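Local coordinates for putative uncharacterized protein PH0242 (Pyrococcus horikoshii, PDB 3VU1) that is an archaeal oligosaccharyltransferase of the AglB family, represented by its C-terminal globular domain, which carries a bound calcium ion, at residues L20-W34 with W82-K96. Sequence-based numbering, arbitrary orientation.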
ATOM      1  N   LEU A  20       7.117 -15.077   6.208  1.00 37.75           N
ATOM      2  CA  LEU A  20       7.782 -13.840   6.597  1.00 38.29           C
ATOM      3  C   LEU A  20       9.022 -14.093   7.436  1.00 40.13           C
ATOM      4  O   LEU A  20      10.072 -13.537   7.134  1.00 42.99           O
ATOM      5  CB  LEU A  20       6.843 -12.872   7.307  1.00 37.01           C
ATOM      6  CG  LEU A  20       5.868 -12.086   6.425  1.00 35.47           C
ATOM      7  CD1 LEU A  20       4.826 -11.407   7.288  1.00 37.49           C
ATOM      8  CD2 LEU A  20       6.543 -11.051   5.554  1.00 36.19           C
ATOM      9  N   ARG A  21       8.903 -14.931   8.468  1.00 42.07           N
ATOM     10  CA  ARG A  21      10.045 -15.327   9.324  1.00 46.28           C
ATOM     11  C   ARG A  21      11.222 -15.943   8.570  1.00 45.38           C
ATOM     12  O   ARG A  21      12.350 -15.777   8.994  1.00 46.68           O
ATOM     13  CB  ARG A  21       9.632 -16.344  10.407  1.00 52.23           C
ATOM     14  CG  ARG A  21       8.887 -15.807  11.604  1.00 57.55           C
ATOM     15  CD  ARG A  21       8.657 -16.914  12.638  1.00 67.11           C
ATOM     16  NE  ARG A  21       7.428 -16.663  13.408  1.00 70.22           N
ATOM     17  CZ  ARG A  21       6.269 -17.302  13.232  1.00 71.76           C
ATOM     18  NH1 ARG A  21       6.163 -18.282  12.325  1.00 68.03           N
ATOM     19  NH2 ARG A  21       5.210 -16.975  13.980  1.00 70.79           N
ATOM     20  N   SER A  22      10.959 -16.673   7.484  1.00 46.93           N
ATOM     21  CA  SER A  22      12.007 -17.397   6.747  1.00 46.96           C
ATOM     22  C   SER A  22      12.634 -16.616   5.605  1.00 47.57           C
ATOM     23  O   SER A  22      13.701 -16.983   5.159  1.00 58.65           O
ATOM     24  CB  SER A  22      11.456 -18.701   6.153  1.00 50.13           C
ATOM     25  OG  SER A  22      11.158 -19.645   7.167  1.00 59.96           O
ATOM     26  N   ASN A  23      11.977 -15.567   5.112  1.00 44.72           N
ATOM     27  CA  ASN A  23      12.351 -14.940   3.826  1.00 42.83           C
ATOM     28  C   ASN A  23      12.640 -13.434   3.904  1.00 42.91           C
ATOM     29  O   ASN A  23      13.134 -12.846   2.962  1.00 49.65           O
ATOM     30  CB  ASN A  23      11.285 -15.222   2.734  1.00 42.68           C
ATOM     31  CG  ASN A  23      11.231 -16.699   2.303  1.00 43.73           C
ATOM     32  OD1 ASN A  23      10.738 -17.565   3.015  1.00 41.79           O
ATOM     33  ND2 ASN A  23      11.714 -16.972   1.105  1.00 48.00           N
ATOM     34  N   THR A  24      12.341 -12.805   5.024  1.00 42.09           N
ATOM     35  CA  THR A  24      12.532 -11.376   5.128  1.00 42.40           C
ATOM     36  C   THR A  24      13.537 -11.101   6.219  1.00 45.85           C
ATOM     37  O   THR A  24      13.715 -11.912   7.134  1.00 48.17           O
ATOM     38  CB  THR A  24      11.204 -10.627   5.428  1.00 42.99           C
ATOM     39  OG1 THR A  24      10.751 -10.904   6.757  1.00 42.60           O
ATOM     40  CG2 THR A  24      10.114 -11.043   4.471  1.00 42.72           C
ATOM     41  N   SER A  25      14.193  -9.951   6.116  1.00 50.06           N
ATOM     42  CA  SER A  25      15.079  -9.446   7.160  1.00 49.59           C
ATOM     43  C   SER A  25      14.388  -9.388   8.520  1.00 51.96           C
ATOM     44  O   SER A  25      13.175  -9.169   8.604  1.00 52.02           O
ATOM     45  CB  SER A  25      15.534  -8.039   6.796  1.00 48.80           C
ATOM     46  OG  SER A  25      15.927  -7.333   7.961  1.00 53.40           O
ATOM     47  N   LYS A  26      15.174  -9.551   9.578  1.00 53.50           N
ATOM     48  CA  LYS A  26      14.651  -9.503  10.937  1.00 56.78           C
ATOM     49  C   LYS A  26      14.294  -8.067  11.326  1.00 54.53           C
ATOM     50  O   LYS A  26      13.758  -7.837  12.411  1.00 57.60           O
ATOM     51  CB  LYS A  26      15.651 -10.112  11.939  1.00 61.52           C
ATOM     52  CG  LYS A  26      16.928  -9.297  12.133  1.00 64.86           C
ATOM     53  CD  LYS A  26      17.861  -9.903  13.172  1.00 68.02           C
ATOM     54  CE  LYS A  26      19.324  -9.639  12.828  1.00 68.67           C
ATOM     55  NZ  LYS A  26      20.209  -9.951  13.980  1.00 64.29           N
ATOM     56  N   TYR A  27      14.597  -7.116  10.439  1.00 51.64           N
ATOM     57  CA  TYR A  27      14.298  -5.692  10.650  1.00 49.18           C
ATOM     58  C   TYR A  27      13.174  -5.179   9.739  1.00 48.64           C
ATOM     59  O   TYR A  27      12.850  -3.981   9.745  1.00 44.71           O
ATOM     60  CB  TYR A  27      15.561  -4.840  10.490  1.00 49.56           C
ATOM     61  CG  TYR A  27      16.656  -5.231  11.456  1.00 59.38           C
ATOM     62  CD1 TYR A  27      17.975  -5.372  11.027  1.00 58.60           C
ATOM     63  CD2 TYR A  27      16.368  -5.497  12.808  1.00 63.00           C
ATOM     64  CE1 TYR A  27      18.978  -5.750  11.908  1.00 59.29           C
ATOM     65  CE2 TYR A  27      17.368  -5.876  13.695  1.00 64.25           C
ATOM     66  CZ  TYR A  27      18.670  -6.001  13.236  1.00 65.60           C
ATOM     67  OH  TYR A  27      19.672  -6.382  14.106  1.00 71.54           O
ATOM     68  N   ALA A  28      12.588  -6.092   8.960  1.00 45.46           N
ATOM     69  CA  ALA A  28      11.494  -5.767   8.058  1.00 41.95           C
ATOM     70  C   ALA A  28      10.202  -5.472   8.825  1.00 42.54           C
ATOM     71  O   ALA A  28       9.941  -6.045   9.878  1.00 40.53           O
ATOM     72  CB  ALA A  28      11.274  -6.913   7.099  1.00 41.28           C
ATOM     73  N   THR A  29       9.393  -4.583   8.256  1.00 46.97           N
ATOM     74  CA  THR A  29       8.124  -4.132   8.819  1.00 45.67           C
ATOM     75  C   THR A  29       6.934  -4.687   8.022  1.00 44.97           C
ATOM     76  O   THR A  29       6.797  -4.431   6.830  1.00 46.20           O
ATOM     77  CB  THR A  29       8.075  -2.595   8.770  1.00 47.40           C
ATOM     78  OG1 THR A  29       9.115  -2.067   9.588  1.00 48.21           O
ATOM     79  CG2 THR A  29       6.754  -2.062   9.278  1.00 50.92           C
ATOM     80  N   ALA A  30       6.073  -5.445   8.683  1.00 43.67           N
ATOM     81  CA  ALA A  30       4.828  -5.889   8.067  1.00 39.80           C
ATOM     82  C   ALA A  30       3.654  -5.220   8.771  1.00 39.92           C
ATOM     83  O   ALA A  30       3.735  -4.931   9.969  1.00 44.33           O
ATOM     84  CB  ALA A  30       4.711  -7.398   8.151  1.00 37.87           C
ATOM     85  N   THR A  31       2.576  -4.963   8.039  1.00 36.15           N
ATOM     86  CA  THR A  31       1.376  -4.410   8.640  1.00 35.61           C
ATOM     87  C   THR A  31       0.142  -5.070   8.073  1.00 35.88           C
ATOM     88  O   THR A  31       0.203  -5.698   7.013  1.00 37.29           O
ATOM     89  CB  THR A  31       1.246  -2.876   8.468  1.00 38.60           C
ATOM     90  OG1 THR A  31       0.166  -2.419   9.296  1.00 43.63           O
ATOM     91  CG2 THR A  31       0.932  -2.486   7.013  1.00 36.25           C
ATOM     92  N   SER A  32      -0.978  -4.917   8.771  1.00 33.10           N
ATOM     93  CA  SER A  32      -2.216  -5.497   8.314  1.00 32.94           C
ATOM     94  C   SER A  32      -3.413  -4.840   8.968  1.00 31.48           C
ATOM     95  O   SER A  32      -3.253  -4.099   9.923  1.00 34.19           O
ATOM     96  CB  SER A  32      -2.251  -6.987   8.584  1.00 34.32           C
ATOM     97  OG  SER A  32      -3.254  -7.535   7.739  1.00 43.90           O
ATOM     98  N   TRP A  33      -4.608  -5.072   8.445  1.00 28.87           N
ATOM     99  CA  TRP A  33      -5.771  -4.573   9.148  1.00 29.67           C
ATOM    100  C   TRP A  33      -5.959  -5.301  10.473  1.00 31.33           C
ATOM    101  O   TRP A  33      -5.999  -4.681  11.539  1.00 31.95           O
ATOM    102  CB  TRP A  33      -7.037  -4.645   8.305  1.00 27.90           C
ATOM    103  CG  TRP A  33      -8.144  -4.001   9.047  1.00 27.86           C
ATOM    104  CD1 TRP A  33      -9.193  -4.619   9.700  1.00 28.10           C
ATOM    105  CD2 TRP A  33      -8.309  -2.566   9.330  1.00 28.97           C
ATOM    106  NE1 TRP A  33     -10.004  -3.697  10.313  1.00 28.78           N
ATOM    107  CE2 TRP A  33      -9.541  -2.451  10.140  1.00 28.41           C
ATOM    108  CE3 TRP A  33      -7.605  -1.413   9.000  1.00 26.65           C
ATOM    109  CZ2 TRP A  33     -10.018  -1.224  10.598  1.00 27.55           C
ATOM    110  CZ3 TRP A  33      -8.107  -0.180   9.450  1.00 29.15           C
ATOM    111  CH2 TRP A  33      -9.281  -0.088  10.242  1.00 28.58           C
ATOM    112  N   TRP A  34      -6.048  -6.627  10.415  1.00 30.77           N
ATOM    113  CA  TRP A  34      -6.278  -7.458  11.589  1.00 31.14           C
ATOM    114  C   TRP A  34      -5.019  -7.635  12.370  1.00 29.56           C
ATOM    115  O   TRP A  34      -3.934  -7.599  11.806  1.00 31.52           O
ATOM    116  CB  TRP A  34      -6.797  -8.814  11.150  1.00 32.11           C
ATOM    117  CG  TRP A  34      -7.446  -9.663  12.210  1.00 33.82           C
ATOM    118  CD1 TRP A  34      -8.170  -9.247  13.336  1.00 32.42           C
ATOM    119  CD2 TRP A  34      -7.515 -11.132  12.238  1.00 33.85           C
ATOM    120  NE1 TRP A  34      -8.641 -10.336  14.037  1.00 30.84           N
ATOM    121  CE2 TRP A  34      -8.289 -11.488  13.437  1.00 31.88           C
ATOM    122  CE3 TRP A  34      -7.037 -12.156  11.412  1.00 33.78           C
ATOM    123  CZ2 TRP A  34      -8.556 -12.811  13.777  1.00 31.97           C
ATOM    124  CZ3 TRP A  34      -7.300 -13.487  11.779  1.00 33.00           C
ATOM    125  CH2 TRP A  34      -8.047 -13.802  12.937  1.00 31.89           C
ATOM    126  N   TRP A  82       6.594   5.236   7.481  1.00 38.23           N
ATOM    127  CA  TRP A  82       6.562   4.152   8.474  1.00 36.74           C
ATOM    128  C   TRP A  82       7.599   3.105   8.274  1.00 37.82           C
ATOM    129  O   TRP A  82       7.618   2.160   9.054  1.00 40.52           O
ATOM    130  CB  TRP A  82       5.201   3.445   8.553  1.00 33.94           C
ATOM    131  CG  TRP A  82       3.983   4.309   8.791  1.00 31.51           C
ATOM    132  CD1 TRP A  82       3.932   5.654   9.155  1.00 30.96           C
ATOM    133  CD2 TRP A  82       2.583   3.890   8.694  1.00 30.23           C
ATOM    134  NE1 TRP A  82       2.634   6.087   9.258  1.00 31.20           N
ATOM    135  CE2 TRP A  82       1.776   5.069   8.998  1.00 30.77           C
ATOM    136  CE3 TRP A  82       1.946   2.700   8.401  1.00 30.37           C
ATOM    137  CZ2 TRP A  82       0.392   5.024   9.012  1.00 29.76           C
ATOM    138  CZ3 TRP A  82       0.551   2.668   8.412  1.00 28.47           C
ATOM    139  CH2 TRP A  82      -0.202   3.805   8.706  1.00 28.95           C
ATOM    140  N   GLU A  83       8.445   3.238   7.245  1.00 39.08           N
ATOM    141  CA  GLU A  83       9.426   2.203   6.841  1.00 39.90           C
ATOM    142  C   GLU A  83       8.773   0.877   6.480  1.00 39.03           C
ATOM    143  O   GLU A  83       9.374  -0.203   6.675  1.00 39.62           O
ATOM    144  CB  GLU A  83      10.446   1.938   7.933  1.00 45.96           C
ATOM    145  CG  GLU A  83      11.659   2.830   7.915  1.00 58.99           C
ATOM    146  CD  GLU A  83      12.358   2.849   9.263  1.00 67.53           C
ATOM    147  OE1 GLU A  83      12.954   1.800   9.616  1.00 72.12           O
ATOM    148  OE2 GLU A  83      12.298   3.899   9.967  1.00 69.80           O
ATOM    149  N   LEU A  84       7.539   0.962   5.976  1.00 38.41           N
ATOM    150  CA  LEU A  84       6.743  -0.215   5.645  1.00 36.61           C
ATOM    151  C   LEU A  84       7.398  -1.059   4.556  1.00 38.81           C
ATOM    152  O   LEU A  84       7.764  -0.540   3.493  1.00 40.39           O
ATOM    153  CB  LEU A  84       5.328   0.170   5.220  1.00 33.70           C
ATOM    154  CG  LEU A  84       4.394  -1.032   5.035  1.00 32.49           C
ATOM    155  CD1 LEU A  84       4.139  -1.697   6.374  1.00 33.24           C
ATOM    156  CD2 LEU A  84       3.090  -0.653   4.369  1.00 32.40           C
ATOM    157  N   ASN A  85       7.526  -2.354   4.839  1.00 36.63           N
ATOM    158  CA  ASN A  85       8.141  -3.305   3.937  1.00 36.05           C
ATOM    159  C   ASN A  85       7.103  -4.225   3.281  1.00 35.32           C
ATOM    160  O   ASN A  85       7.145  -4.453   2.074  1.00 36.66           O
ATOM    161  CB  ASN A  85       9.194  -4.114   4.707  1.00 38.45           C
ATOM    162  CG  ASN A  85      10.410  -3.277   5.084  1.00 41.98           C
ATOM    163  OD1 ASN A  85      10.576  -2.866   6.236  1.00 47.65           O
ATOM    164  ND2 ASN A  85      11.254  -3.000   4.104  1.00 40.45           N
ATOM    165  N   TYR A  86       6.172  -4.751   4.076  1.00 32.46           N
ATOM    166  CA  TYR A  86       5.192  -5.698   3.584  1.00 30.11           C
ATOM    167  C   TYR A  86       3.807  -5.310   4.058  1.00 31.44           C
ATOM    168  O   TYR A  86       3.626  -4.809   5.163  1.00 31.45           O
ATOM    169  CB  TYR A  86       5.532  -7.123   4.024  1.00 30.22           C
ATOM    170  CG  TYR A  86       6.874  -7.557   3.503  1.00 31.38           C
ATOM    171  CD1 TYR A  86       8.011  -7.417   4.282  1.00 32.51           C
ATOM    172  CD2 TYR A  86       7.019  -8.047   2.199  1.00 31.91           C
ATOM    173  CE1 TYR A  86       9.261  -7.760   3.796  1.00 33.32           C
ATOM    174  CE2 TYR A  86       8.262  -8.419   1.704  1.00 31.76           C
ATOM    175  CZ  TYR A  86       9.374  -8.271   2.506  1.00 32.26           C
ATOM    176  OH  TYR A  86      10.602  -8.615   2.046  1.00 30.30           O
ATOM    177  N   PHE A  87       2.829  -5.519   3.190  1.00 29.90           N
ATOM    178  CA  PHE A  87       1.479  -5.233   3.524  1.00 28.86           C
ATOM    179  C   PHE A  87       0.701  -6.512   3.277  1.00 29.54           C
ATOM    180  O   PHE A  87       0.691  -7.050   2.160  1.00 28.51           O
ATOM    181  CB  PHE A  87       0.935  -4.086   2.669  1.00 28.34           C
ATOM    182  CG  PHE A  87      -0.328  -3.498   3.213  1.00 29.77           C
ATOM    183  CD1 PHE A  87      -0.342  -2.209   3.714  1.00 31.00           C
ATOM    184  CD2 PHE A  87      -1.495  -4.254   3.288  1.00 29.86           C
ATOM    185  CE1 PHE A  87      -1.503  -1.670   4.242  1.00 31.29           C
ATOM    186  CE2 PHE A  87      -2.657  -3.721   3.825  1.00 32.21           C
ATOM    187  CZ  PHE A  87      -2.660  -2.419   4.300  1.00 30.96           C
ATOM    188  N   ILE A  88       0.032  -6.980   4.325  1.00 28.88           N
ATOM    189  CA  ILE A  88      -0.705  -8.227   4.267  1.00 29.53           C
ATOM    190  C   ILE A  88      -2.184  -7.992   4.012  1.00 30.67           C
ATOM    191  O   ILE A  88      -2.868  -7.276   4.760  1.00 35.74           O
ATOM    192  CB  ILE A  88      -0.528  -9.030   5.548  1.00 27.51           C
ATOM    193  CG1 ILE A  88       0.948  -9.342   5.733  1.00 28.69           C
ATOM    194  CG2 ILE A  88      -1.339 -10.292   5.450  1.00 26.73           C
ATOM    195  CD1 ILE A  88       1.300  -9.882   7.115  1.00 32.54           C
ATOM    196  N   ILE A  89      -2.672  -8.598   2.942  1.00 29.95           N
ATOM    197  CA  ILE A  89      -4.055  -8.441   2.554  1.00 28.41           C
ATOM    198  C   ILE A  89      -4.765  -9.741   2.856  1.00 30.97           C
ATOM    199  O   ILE A  89      -4.270 -10.834   2.549  1.00 32.66           O
ATOM    200  CB  ILE A  89      -4.167  -8.052   1.086  1.00 25.63           C
ATOM    201  CG1 ILE A  89      -3.616  -6.634   0.911  1.00 25.83           C
ATOM    202  CG2 ILE A  89      -5.596  -8.187   0.591  1.00 25.74           C
ATOM    203  CD1 ILE A  89      -4.475  -5.508   1.472  1.00 25.64           C
ATOM    204  N   TYR A  90      -5.917  -9.610   3.488  1.00 32.17           N
ATOM    205  CA  TYR A  90      -6.645 -10.745   3.997  1.00 30.95           C
ATOM    206  C   TYR A  90      -8.034 -10.741   3.382  1.00 31.08           C
ATOM    207  O   TYR A  90      -8.858  -9.885   3.705  1.00 30.28           O
ATOM    208  CB  TYR A  90      -6.704 -10.620   5.522  1.00 32.90           C
ATOM    209  CG  TYR A  90      -7.308 -11.802   6.249  1.00 36.26           C
ATOM    210  CD1 TYR A  90      -7.164 -13.101   5.750  1.00 35.39           C
ATOM    211  CD2 TYR A  90      -7.997 -11.627   7.455  1.00 35.19           C
ATOM    212  CE1 TYR A  90      -7.707 -14.177   6.410  1.00 36.71           C
ATOM    213  CE2 TYR A  90      -8.537 -12.704   8.131  1.00 35.98           C
ATOM    214  CZ  TYR A  90      -8.385 -13.978   7.605  1.00 37.85           C
ATOM    215  OH  TYR A  90      -8.931 -15.075   8.240  1.00 38.13           O
ATOM    216  N   LEU A  91      -8.312 -11.698   2.502  1.00 32.15           N
ATOM    217  CA  LEU A  91      -9.620 -11.739   1.837  1.00 32.65           C
ATOM    218  C   LEU A  91     -10.824 -11.703   2.768  1.00 34.21           C
ATOM    219  O   LEU A  91     -11.881 -11.196   2.405  1.00 37.27           O
ATOM    220  CB  LEU A  91      -9.712 -12.919   0.891  1.00 33.82           C
ATOM    221  CG  LEU A  91      -9.146 -12.609  -0.503  1.00 33.89           C
ATOM    222  CD1 LEU A  91      -7.629 -12.407  -0.481  1.00 31.21           C
ATOM    223  CD2 LEU A  91      -9.531 -13.740  -1.430  1.00 29.23           C
ATOM    224  N   ASN A  92     -10.666 -12.193   3.990  1.00 35.44           N
ATOM    225  CA  ASN A  92     -11.782 -12.211   4.933  1.00 33.44           C
ATOM    226  C   ASN A  92     -12.126 -10.858   5.516  1.00 33.82           C
ATOM    227  O   ASN A  92     -13.171 -10.718   6.158  1.00 32.62           O
ATOM    228  CB  ASN A  92     -11.506 -13.215   6.025  1.00 33.42           C
ATOM    229  CG  ASN A  92     -11.532 -14.632   5.496  1.00 34.89           C
ATOM    230  OD1 ASN A  92     -12.233 -14.903   4.520  1.00 32.42           O
ATOM    231  ND2 ASN A  92     -10.749 -15.545   6.111  1.00 35.13           N
ATOM    232  N   ASP A  93     -11.288  -9.851   5.259  1.00 31.68           N
ATOM    233  CA  ASP A  93     -11.622  -8.504   5.720  1.00 32.67           C
ATOM    234  C   ASP A  93     -12.860  -7.886   5.059  1.00 32.18           C
ATOM    235  O   ASP A  93     -13.346  -6.842   5.516  1.00 34.76           O
ATOM    236  CB  ASP A  93     -10.416  -7.556   5.747  1.00 33.02           C
ATOM    237  CG  ASP A  93      -9.429  -7.895   6.877  1.00 37.88           C
ATOM    238  OD1 ASP A  93      -9.894  -8.286   7.994  1.00 38.05           O
ATOM    239  OD2 ASP A  93      -8.192  -7.789   6.644  1.00 37.83           O
ATOM    240  N   TRP A  94     -13.408  -8.529   4.032  1.00 30.02           N
ATOM    241  CA  TRP A  94     -14.717  -8.089   3.539  1.00 31.75           C
ATOM    242  C   TRP A  94     -15.643  -7.977   4.739  1.00 31.50           C
ATOM    243  O   TRP A  94     -16.456  -7.049   4.829  1.00 34.37           O
ATOM    244  CB  TRP A  94     -15.279  -9.016   2.439  1.00 32.52           C
ATOM    245  CG  TRP A  94     -15.646 -10.383   2.978  1.00 34.06           C
ATOM    246  CD1 TRP A  94     -14.854 -11.542   2.998  1.00 33.30           C
ATOM    247  CD2 TRP A  94     -16.879 -10.754   3.685  1.00 33.28           C
ATOM    248  NE1 TRP A  94     -15.511 -12.569   3.631  1.00 31.98           N
ATOM    249  CE2 TRP A  94     -16.724 -12.173   4.066  1.00 32.99           C
ATOM    250  CE3 TRP A  94     -18.054 -10.082   4.028  1.00 34.23           C
ATOM    251  CZ2 TRP A  94     -17.716 -12.868   4.754  1.00 34.21           C
ATOM    252  CZ3 TRP A  94     -19.047 -10.792   4.725  1.00 36.93           C
ATOM    253  CH2 TRP A  94     -18.872 -12.157   5.085  1.00 37.13           C
ATOM    254  N   ALA A  95     -15.499  -8.888   5.702  1.00 30.81           N
ATOM    255  CA  ALA A  95     -16.396  -8.916   6.877  1.00 31.56           C
ATOM    256  C   ALA A  95     -16.212  -7.684   7.754  1.00 31.50           C
ATOM    257  O   ALA A  95     -17.121  -7.305   8.459  1.00 29.96           O
ATOM    258  CB  ALA A  95     -16.188 -10.178   7.710  1.00 32.03           C
ATOM    259  N   LYS A  96     -15.028  -7.077   7.720  1.00 30.29           N
ATOM    260  CA  LYS A  96     -14.809  -5.851   8.466  1.00 30.32           C
ATOM    261  C   LYS A  96     -14.947  -4.598   7.597  1.00 31.61           C
ATOM    262  O   LYS A  96     -14.645  -3.481   8.052  1.00 31.08           O
ATOM    263  CB  LYS A  96     -13.445  -5.884   9.154  1.00 29.60           C
ATOM    264  CG  LYS A  96     -13.432  -6.816  10.332  1.00 29.16           C
ATOM    265  CD  LYS A  96     -12.054  -7.074  10.883  1.00 29.16           C
ATOM    266  CE  LYS A  96     -12.262  -7.711  12.240  1.00 29.86           C
ATOM    267  NZ  LYS A  96     -11.080  -7.626  13.120  1.00 32.65           N
TER
HETATM  268  O   HOH W   1      -5.874  -8.100   8.181  1.00 24.93           O
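The Y86 ring carries CD2 of L20 over one face, offset toward the rim and 4.0 Å above the plane, while CB of A28 meets its edge in plane. The T24 side chain comes to meet Y86 obliquely, its CG2 3.5 Å from CE1 of Y86. At the far end, the planes of the W34 six-membered ring and the Y90 ring are almost parallel (5°), but displaced enough to leave little stacking, and CD of K96 meets the W33 ring at its edge. Between these aromatic groups runs a parallel β pairing, with strand 30-32 at the border of a four-stranded mixed sheet and 86-90 next to it. Helix 13-23 packs L20 against the side of the sheet that carries Y86 and I88, where the L20 and I88 methyls CD1 meet tip to tip; the link after the helix leads into strand 30-32.

On the other side, T31 lies across L84, putting CG2 of T31 3.4 Å from CD1 of L84; CG2 also reaches the F87 ring. With OG1 of T31 anti to the backbone N (chi1 -170°), CG2 falls between the backbone N and the carbonyl carbon and so faces L84 and F87. Helix 60-69 covers this side through L64, and strand 245-250 continues the sheet beyond 86-90.

The backbone ladder begins at T29 O, which takes both N85 N and Y86 N, and continues through Y86 O, which accepts T31 N, to T31 O, which accepts I88 N in a nearly straight bond. One water joins the segments near W34, accepting from its N and donating to OD2 of D93 at 2.8 Å, with S32 OG as third partner. At the ladder's start, N85 returns the grip through its side chain, OD1 receiving T29 N at 2.9 Å from a position tilted 26° out of the amide carbonyl plane.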